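Local coordinates for protein XPF endonuclease (Aeropyrum pernix, PDB 2BGW) that probably cuts DNA at junctions with single strands during nucleotide excision repair, as a magnesium-binding, structure-specific endonuclease of the XPF family, at residues V82-E87 / I115-T120; Y162-F167 / R187-S192. All blocks are in the same frame, centred on the assembly; numbering follows the deposited sequence.

How the contacts relate
From the N terminus, the chain first builds the nuclease domain, and contact 1 closes there: strand 81-87 runs through helix 99-112 to strand 116-120, which comes back beside it at the edge of the sheet. After helix 123-137 the chain passes on to the helical DNA-binding domain. Contact 2 closes a shorter loop there, in which helix 172-182 separates the end of helix 155-165 from the turn after helix 185-188. The two loops follow one another, neither nested nor crossed. The centres of contacts 1 and 2 are about 32 Å apart, on opposite sides of the chain's centre. Each ties together its own domain, and both also reach the second subunit.

Contact 1. Residues V82-E87 / I115-T120. With SO4 (sulfate ion), chain K.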
loop_
_atom_site.group_PDB
_atom_site.type_symbol
_atom_site.label_atom_id
_atom_site.label_comp_id
_atom_site.label_asym_id
_atom_site.label_seq_id
_atom_site.Cartn_x
_atom_site.Cartn_y
_atom_site.Cartn_z
ATOM N N VAL A 82 -0.738 2.155 -1.101
ATOM C CA VAL A 82 -0.809 1.049 -0.151
ATOM C C VAL A 82 -1.943 1.280 0.826
ATOM O O VAL A 82 -1.968 2.281 1.513
ATOM C CB VAL A 82 0.526 0.908 0.666
ATOM C CG1 VAL A 82 0.479 -0.305 1.533
ATOM C CG2 VAL A 82 1.715 0.803 -0.249
ATOM N N PHE A 83 -2.869 0.344 0.902
ATOM C CA PHE A 83 -3.922 0.422 1.906
ATOM C C PHE A 83 -3.661 -0.644 2.886
ATOM O O PHE A 83 -3.521 -1.806 2.493
ATOM C CB PHE A 83 -5.316 0.201 1.313
ATOM C CG PHE A 83 -5.832 1.381 0.544
ATOM C CD1 PHE A 83 -5.845 1.373 -0.831
ATOM C CD2 PHE A 83 -6.287 2.523 1.215
ATOM C CE1 PHE A 83 -6.321 2.470 -1.523
ATOM C CE2 PHE A 83 -6.755 3.640 0.519
ATOM C CZ PHE A 83 -6.767 3.608 -0.847
ATOM N N ILE A 84 -3.565 -0.264 4.161
ATOM C CA ILE A 84 -3.674 -1.257 5.238
ATOM C C ILE A 84 -5.045 -1.138 5.824
ATOM O O ILE A 84 -5.465 -0.053 6.218
ATOM C CB ILE A 84 -2.663 -1.063 6.338
ATOM C CG1 ILE A 84 -1.268 -1.429 5.823
ATOM C CG2 ILE A 84 -3.050 -1.938 7.508
ATOM C CD1 ILE A 84 -0.145 -0.795 6.566
ATOM N N ILE A 85 -5.759 -2.249 5.835
ATOM C CA ILE A 85 -7.108 -2.246 6.340
ATOM C C ILE A 85 -7.091 -2.884 7.689
ATOM O O ILE A 85 -6.736 -4.056 7.819
ATOM C CB ILE A 85 -8.086 -3.033 5.433
ATOM C CG1 ILE A 85 -8.386 -2.234 4.155
ATOM C CG2 ILE A 85 -9.364 -3.380 6.207
ATOM C CD1 ILE A 85 -9.020 -3.058 3.079
ATOM N N VAL A 86 -7.477 -2.116 8.697
ATOM C CA VAL A 86 -7.514 -2.654 10.046
ATOM C C VAL A 86 -8.932 -3.070 10.433
ATOM O O VAL A 86 -9.869 -2.256 10.497
ATOM C CB VAL A 86 -6.896 -1.702 11.047
ATOM C CG1 VAL A 86 -6.887 -2.341 12.407
ATOM C CG2 VAL A 86 -5.464 -1.328 10.620
ATOM N N GLU A 87 -9.067 -4.367 10.657
ATOM C CA GLU A 87 -10.352 -4.990 10.889
ATOM C C GLU A 87 -10.615 -5.210 12.388
ATOM O O GLU A 87 -9.914 -6.014 13.046
ATOM C CB GLU A 87 -10.369 -6.321 10.146
ATOM C CG GLU A 87 -11.606 -7.172 10.298
ATOM C CD GLU A 87 -11.607 -8.284 9.274
ATOM O OE1 GLU A 87 -11.672 -7.954 8.061
ATOM O OE2 GLU A 87 -11.525 -9.479 9.671
ATOM N N ILE A 115 1.476 5.412 3.528
ATOM C CA ILE A 115 0.513 4.315 3.528
ATOM C C ILE A 115 -0.823 4.887 3.909
ATOM O O ILE A 115 -0.883 5.954 4.519
ATOM C CB ILE A 115 0.922 3.185 4.468
ATOM C CG1 ILE A 115 1.937 2.284 3.789
ATOM C CG2 ILE A 115 -0.245 2.292 4.829
ATOM C CD1 ILE A 115 3.330 2.437 4.347
ATOM N N ARG A 116 -1.890 4.204 3.500
ATOM C CA ARG A 116 -3.280 4.641 3.738
ATOM C C ARG A 116 -4.014 3.627 4.593
ATOM O O ARG A 116 -3.911 2.410 4.360
ATOM C CB ARG A 116 -4.012 4.884 2.413
ATOM C CG ARG A 116 -3.488 6.093 1.705
ATOM C CD ARG A 116 -4.017 6.247 0.323
ATOM N NE ARG A 116 -3.614 7.532 -0.240
ATOM C CZ ARG A 116 -4.275 8.664 -0.023
ATOM N NH1 ARG A 116 -5.354 8.656 0.742
ATOM N NH2 ARG A 116 -3.860 9.809 -0.549
ATOM N N LEU A 117 -4.721 4.126 5.606
ATOM C CA LEU A 117 -5.392 3.248 6.574
ATOM C C LEU A 117 -6.869 3.322 6.383
ATOM O O LEU A 117 -7.393 4.402 6.124
ATOM C CB LEU A 117 -5.076 3.644 8.002
ATOM C CG LEU A 117 -3.621 3.503 8.429
ATOM C CD1 LEU A 117 -3.405 4.238 9.733
ATOM C CD2 LEU A 117 -3.170 2.041 8.551
ATOM N N MET A 118 -7.530 2.173 6.465
ATOM C CA MET A 118 -8.978 2.118 6.578
ATOM C C MET A 118 -9.250 1.278 7.803
ATOM O O MET A 118 -8.589 0.249 8.001
ATOM C CB MET A 118 -9.616 1.415 5.378
ATOM C CG MET A 118 -9.298 1.985 4.024
ATOM S SD MET A 118 -10.468 3.169 3.314
ATOM C CE MET A 118 -12.008 2.648 4.047
ATOM N N ASN A 119 -10.213 1.684 8.621
ATOM C CA ASN A 119 -10.649 0.811 9.703
ATOM C C ASN A 119 -11.976 0.127 9.361
ATOM O O ASN A 119 -12.950 0.803 9.085
ATOM C CB ASN A 119 -10.739 1.578 11.042
ATOM C CG ASN A 119 -11.113 0.656 12.226
ATOM O OD1 ASN A 119 -12.082 0.895 12.958
ATOM N ND2 ASN A 119 -10.358 -0.428 12.384
ATOM N N THR A 120 -12.026 -1.196 9.354
ATOM C CA THR A 120 -13.309 -1.876 9.147
ATOM C C THR A 120 -13.818 -2.561 10.449
ATOM O O THR A 120 -13.044 -2.781 11.392
ATOM C CB THR A 120 -13.251 -2.902 7.981
ATOM O OG1 THR A 120 -12.404 -3.988 8.326
ATOM C CG2 THR A 120 -12.720 -2.288 6.731
HETATM S S SO4 K . -0.172 11.004 -1.458
HETATM O O1 SO4 K . 0.519 11.112 -0.168
HETATM O O2 SO4 K . 0.861 11.053 -2.490
HETATM O O3 SO4 K . -0.847 9.687 -1.560
HETATM O O4 SO4 K . -1.092 12.144 -1.642
#
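Phe83 and Arg116 sit side by side on neighbouring parallel strands, 82-87 and 116-120, which helix 99-112 joins into a beta-alpha-beta unit of the PDDEXK-type nuclease domain. Ile84 and Val86 each give an N-H and a carbonyl to the edge strand; Ile84 N reaches Arg116 O at 2.7 Å. Phe83, Ile85 and Glu87 turn their backbone groups to strand 49-55, which carries the magnesium ligands Glu52 and Arg53.

Packing is close on both faces. Ile84 CD1 meets Ile115 CG2 at 3.5 Å and Leu117 CD2 lies 3.8 Å from Ile84 CB; Leu117 continues onto helix 99-112, and Ile115 onto helix 67-78. On the other face, Phe83, Ile85 and Met118 lie against helix 123-137. Here Glu87 is buried with its charge answered, OE2 in a salt bridge to Arg53 and OE1 bonded to Thr126, which also bonds Thr120 OG1.

The looser side belongs to Arg116, partly exposed at the subunit interface. Its CB stands 3.5 Å from Phe83 CD2; with CG anti to the carbonyl carbon (chi1 -70°) and the chain extended to NE, the methylenes flank the ring while the guanidinium leads outward. There NH2 bonds O3 of a sulfate, probably from the crystallisation liquor, at 3.2 Å near the guanidinium plane, and also Gly114 O of the second subunit, whose own Arg116 NH1 holds the same ion. With an alanine here, that carbonyl would probably lose this donor, the sulfate one of its donors, and Phe83 CE2 and CZ the CD methylene packed beside them.

Met118 bends at chi2 (-95°), bringing SD to 5.5 Å from the centroid of the Phe83 ring, an oblique Met-aromatic contact 48° off the ring normal.

Contact 2. Residues Y162-F167 / R187-S192; sequences YILQSF and RFFTAS
Ile163 O is gripped twice by Ser166: the hydroxyl OG donates to it at 2.6 Å, in the carbonyl plane on a lone pair, and the backbone N at 3.2 Å. A small hydroxyl residue suits this place, since it can fold back on a carbonyl near the end of helix 155-165 as the chain turns toward Phe167.

The meeting with segment 187-192 is wholly apolar, made by five buried residues. Leu164 reaches out with one methyl, CD2, which lies 3.6 Å from CD2 of Phe188 and obliquely to that ring. The Phe188 ring stands there because its CG is anti to the backbone N (chi1 169°), and it is also met edge-to-face by Phe182. Phe189, the first residue to leave helical geometry after helix 185-188, brings its ring up to Phe167 and Ile163. Its CE1 comes to 3.8 Å from CZ of Phe167. The two planes are only 27° apart, but with centroids separated by 5.9 Å the rings are slid so far that they scarcely overlap. Ile163 touches the same Phe189 ring from its edge, CG2 to CZ at 4.2 Å. A phenylalanine suits this place because its wide, wholly apolar ring can touch Ile163, Leu164 and Phe167 together.

Leu214 of helix 204-215 packs on both Phe167 and Phe189. Phe189 also stacks on Phe189 of the second subunit, so the cluster continues across the dimer. Such an apolar core, joining the ends of short helices, belongs to the helix-hairpin-helix domain, which in XPF relatives likewise pairs two subunits.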
loop_
_atom_site.group_PDB
_atom_site.type_symbol
_atom_site.label_atom_id
_atom_site.label_comp_id
_atom_site.label_asym_id
_atom_site.label_seq_id
_atom_site.Cartn_x
_atom_site.Cartn_y
_atom_site.Cartn_z
ATOM N N TYR A 162 8.299 -7.145 -9.253
ATOM C CA TYR A 162 8.977 -7.284 -7.970
ATOM C C TYR A 162 10.441 -7.633 -8.210
ATOM O O TYR A 162 11.348 -7.147 -7.521
ATOM C CB TYR A 162 8.270 -8.367 -7.132
ATOM C CG TYR A 162 8.896 -8.692 -5.798
ATOM C CD1 TYR A 162 9.260 -7.686 -4.917
ATOM C CD2 TYR A 162 9.106 -10.013 -5.415
ATOM C CE1 TYR A 162 9.847 -7.986 -3.692
ATOM C CE2 TYR A 162 9.675 -10.328 -4.191
ATOM C CZ TYR A 162 10.052 -9.311 -3.338
ATOM O OH TYR A 162 10.615 -9.596 -2.119
ATOM N N ILE A 163 10.659 -8.463 -9.220
ATOM C CA ILE A 163 11.994 -8.886 -9.595
ATOM C C ILE A 163 12.762 -7.702 -10.174
ATOM O O ILE A 163 13.827 -7.365 -9.672
ATOM C CB ILE A 163 11.933 -10.163 -10.446
ATOM C CG1 ILE A 163 11.448 -11.276 -9.522
ATOM C CG2 ILE A 163 13.290 -10.505 -11.037
ATOM C CD1 ILE A 163 10.917 -12.472 -10.158
ATOM N N LEU A 164 12.198 -7.004 -11.151
ATOM C CA LEU A 164 12.853 -5.790 -11.629
ATOM C C LEU A 164 13.154 -4.787 -10.497
ATOM O O LEU A 164 14.240 -4.191 -10.521
ATOM C CB LEU A 164 12.070 -5.126 -12.770
ATOM C CG LEU A 164 11.921 -5.941 -14.066
ATOM C CD1 LEU A 164 10.850 -5.355 -14.947
ATOM C CD2 LEU A 164 13.213 -6.015 -14.843
ATOM N N GLN A 165 12.240 -4.611 -9.514
ATOM C CA GLN A 165 12.425 -3.597 -8.418
ATOM C C GLN A 165 13.635 -3.886 -7.502
ATOM O O GLN A 165 14.254 -2.968 -6.933
ATOM C CB GLN A 165 11.167 -3.457 -7.550
ATOM C CG GLN A 165 10.238 -2.233 -7.813
ATOM C CD GLN A 165 8.767 -2.675 -8.119
ATOM O OE1 GLN A 165 7.998 -3.009 -7.213
ATOM N NE2 GLN A 165 8.403 -2.710 -9.411
ATOM N N SER A 166 13.969 -5.166 -7.388
ATOM C CA SER A 166 15.079 -5.594 -6.568
ATOM C C SER A 166 16.443 -5.113 -7.077
ATOM O O SER A 166 17.427 -5.194 -6.368
ATOM C CB SER A 166 15.053 -7.116 -6.387
ATOM O OG SER A 166 15.356 -7.788 -7.603
ATOM N N PHE A 167 16.505 -4.608 -8.301
ATOM C CA PHE A 167 17.742 -4.045 -8.827
ATOM C C PHE A 167 17.974 -2.648 -8.282
ATOM O O PHE A 167 17.013 -1.907 -7.982
ATOM C CB PHE A 167 17.702 -3.981 -10.349
ATOM C CG PHE A 167 18.035 -5.292 -11.037
ATOM C CD1 PHE A 167 17.115 -6.355 -11.057
ATOM C CD2 PHE A 167 19.254 -5.456 -11.694
ATOM C CE1 PHE A 167 17.412 -7.561 -11.698
ATOM C CE2 PHE A 167 19.564 -6.661 -12.351
ATOM C CZ PHE A 167 18.640 -7.707 -12.350
ATOM N N ARG A 187 14.131 -11.150 -22.243
ATOM C CA ARG A 187 14.606 -10.210 -23.245
ATOM C C ARG A 187 15.363 -9.054 -22.568
ATOM O O ARG A 187 16.423 -8.647 -23.047
ATOM C CB ARG A 187 13.462 -9.706 -24.145
ATOM N N PHE A 188 14.855 -8.562 -21.441
ATOM C CA PHE A 188 15.499 -7.441 -20.746
ATOM C C PHE A 188 16.843 -7.823 -20.155
ATOM O O PHE A 188 17.799 -7.041 -20.219
ATOM C CB PHE A 188 14.629 -6.867 -19.618
ATOM C CG PHE A 188 15.374 -5.903 -18.725
ATOM C CD1 PHE A 188 15.735 -4.635 -19.195
ATOM C CD2 PHE A 188 15.749 -6.275 -17.441
ATOM C CE1 PHE A 188 16.439 -3.753 -18.411
ATOM C CE2 PHE A 188 16.456 -5.390 -16.641
ATOM C CZ PHE A 188 16.808 -4.121 -17.136
ATOM N N PHE A 189 16.891 -9.021 -19.567
ATOM C CA PHE A 189 18.084 -9.541 -18.886
ATOM C C PHE A 189 19.202 -9.888 -19.854
ATOM O O PHE A 189 20.202 -10.482 -19.475
ATOM C CB PHE A 189 17.719 -10.790 -18.101
ATOM C CG PHE A 189 16.925 -10.519 -16.872
ATOM C CD1 PHE A 189 17.026 -9.304 -16.217
ATOM C CD2 PHE A 189 16.104 -11.493 -16.341
ATOM C CE1 PHE A 189 16.321 -9.057 -15.078
ATOM C CE2 PHE A 189 15.395 -11.250 -15.178
ATOM C CZ PHE A 189 15.507 -10.020 -14.554
ATOM N N THR A 190 19.038 -9.476 -21.100
ATOM C CA THR A 190 19.820 -9.979 -22.194
ATOM C C THR A 190 20.277 -8.822 -23.027
ATOM O O THR A 190 21.178 -8.966 -23.843
ATOM C CB THR A 190 18.975 -10.981 -22.992
ATOM O OG1 THR A 190 19.573 -12.270 -22.870
ATOM C CG2 THR A 190 18.794 -10.600 -24.454
ATOM N N ALA A 191 19.679 -7.659 -22.803
ATOM C CA ALA A 191 20.063 -6.478 -23.566
ATOM C C ALA A 191 21.431 -5.939 -23.166
ATOM O O ALA A 191 22.081 -6.424 -22.220
ATOM C CB ALA A 191 19.021 -5.407 -23.442
ATOM N N SER A 192 21.861 -4.925 -23.902
ATOM C CA SER A 192 23.190 -4.368 -23.732
ATOM C C SER A 192 23.118 -3.029 -22.995
ATOM O O SER A 192 22.118 -2.301 -23.143
ATOM C CB SER A 192 23.809 -4.143 -25.116
ATOM O OG SER A 192 22.975 -3.272 -25.876
#